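Local coordinates for CCHC-type domain-containing protein (Trypanosoma brucei brucei, PDB 7C45) that probably acts as an RNase D-type 3'-5' exoribonuclease that trims guide RNAs, binding RNA with zinc knuckles and a catalytic exonuclease domain, at residues R178-P181 and D182-E186. Sequence-based numbering, arbitrary orientation.
Sequences RPLP and DHFLE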
# COMPACT_ATOMS: atom_id res chain seq x y z
N ARG A 178 15.19 -3.65 -20.72
CA ARG A 178 16.07 -2.52 -20.40
C ARG A 178 16.53 -1.87 -21.70
O ARG A 178 16.87 -2.55 -22.66
CB ARG A 178 17.27 -2.95 -19.57
CG ARG A 178 16.96 -3.36 -18.14
CD ARG A 178 16.30 -2.21 -17.37
NE ARG A 178 16.09 -2.55 -15.97
CZ ARG A 178 15.08 -3.29 -15.52
NH1 ARG A 178 14.17 -3.76 -16.36
NH2 ARG A 178 14.97 -3.54 -14.23
N PRO A 179 16.51 -0.54 -21.75
CA PRO A 179 16.02 0.38 -20.73
C PRO A 179 14.51 0.27 -20.59
O PRO A 179 13.84 -0.10 -21.55
CB PRO A 179 16.39 1.75 -21.29
CG PRO A 179 16.42 1.54 -22.78
CD PRO A 179 16.95 0.16 -22.96
N LEU A 180 14.00 0.56 -19.40
CA LEU A 180 12.56 0.64 -19.21
C LEU A 180 12.03 1.92 -19.85
O LEU A 180 12.57 3.00 -19.59
CB LEU A 180 12.22 0.61 -17.73
CG LEU A 180 12.41 -0.75 -17.02
CD1 LEU A 180 12.46 -0.57 -15.51
CD2 LEU A 180 11.30 -1.73 -17.41
N PRO A 181 11.00 1.85 -20.68
CA PRO A 181 10.43 3.08 -21.24
C PRO A 181 9.96 4.02 -20.15
O PRO A 181 9.63 3.60 -19.03
CB PRO A 181 9.26 2.57 -22.09
CG PRO A 181 9.60 1.17 -22.40
CD PRO A 181 10.29 0.66 -21.18
N ASP A 182 9.93 5.31 -20.47
CA ASP A 182 9.52 6.31 -19.50
C ASP A 182 8.19 5.96 -18.83
O ASP A 182 8.04 6.11 -17.62
CB ASP A 182 9.42 7.68 -20.17
CG ASP A 182 10.74 8.13 -20.74
OD1 ASP A 182 11.76 7.49 -20.40
OD2 ASP A 182 10.75 9.12 -21.50
N HIS A 183 7.20 5.51 -19.62
CA HIS A 183 5.90 5.26 -19.03
C HIS A 183 5.90 4.03 -18.13
O HIS A 183 5.06 3.94 -17.23
CB HIS A 183 4.83 5.14 -20.12
CG HIS A 183 5.09 4.08 -21.13
ND1 HIS A 183 5.98 4.25 -22.18
CD2 HIS A 183 4.58 2.83 -21.28
CE1 HIS A 183 6.00 3.15 -22.91
NE2 HIS A 183 5.17 2.28 -22.38
N PHE A 184 6.83 3.09 -18.33
CA PHE A 184 7.01 2.02 -17.34
C PHE A 184 7.57 2.58 -16.04
O PHE A 184 7.12 2.22 -14.95
CB PHE A 184 7.95 0.95 -17.90
CG PHE A 184 7.30 -0.01 -18.85
CD1 PHE A 184 6.89 0.38 -20.11
CD2 PHE A 184 7.14 -1.34 -18.49
CE1 PHE A 184 6.31 -0.52 -20.97
CE2 PHE A 184 6.57 -2.24 -19.36
CZ PHE A 184 6.15 -1.83 -20.60
N LEU A 185 8.56 3.47 -16.13
CA LEU A 185 9.14 4.06 -14.93
C LEU A 185 8.10 4.85 -14.15
O LEU A 185 8.02 4.75 -12.92
CB LEU A 185 10.32 4.94 -15.32
CG LEU A 185 11.44 4.12 -15.98
CD1 LEU A 185 12.54 5.03 -16.56
CD2 LEU A 185 12.04 3.16 -14.97
N GLU A 186 7.31 5.65 -14.85
CA GLU A 186 6.29 6.45 -14.18
C GLU A 186 5.23 5.56 -13.55
O GLU A 186 4.76 5.81 -12.44
CB GLU A 186 5.66 7.43 -15.17
CG GLU A 186 4.58 8.35 -14.58
CD GLU A 186 4.92 8.94 -13.21
OE1 GLU A 186 4.03 8.92 -12.32
OE2 GLU A 186 6.06 9.40 -13.02
O HOH W 1 13.68 5.25 -20.01
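The carbonyl oxygen of Pro-181 receives the N-H of Leu-185, with N to O at 3.1 Å and an N-H...O angle of 161°, almost in line with the C=O. Phe-184 N is also 2.9 Å from Pro-181 O, but its 121° angle makes that bond weak. A water donates to both Leu-180 O and Asp-182 OD1, the latter at 3.0 Å, bridging the loop to the first turn. Pro-181 is thus the N-cap of helix 182-202, whose first turn rests on strand 16-19 through Leu-185, against Tyr-16 and Val-18, and which farther along carries the calcium ligand Asp-191. Two aromatic side chains of this turn meet the Pro-181 ring at different atoms. His-183, its CG between backbone N and carbonyl carbon (chi1 58°), turns its imidazole back so that CE1 comes within 3.4 Å of Pro-181 CB. Phe-184 lies alongside the proline, its CD1 3.6 Å from Pro-181 CD, and Val-163 of helix 161-168 touches both aromatic residues. Farther out, Leu-185 CD2 meets CB and CD1 of Leu-180, each at 3.8 Å, while Leu-180 CD1 sits 3.7 Å above the centre of the Arg-178 guanidinium, whose NE is salt-bridged to Asp-74.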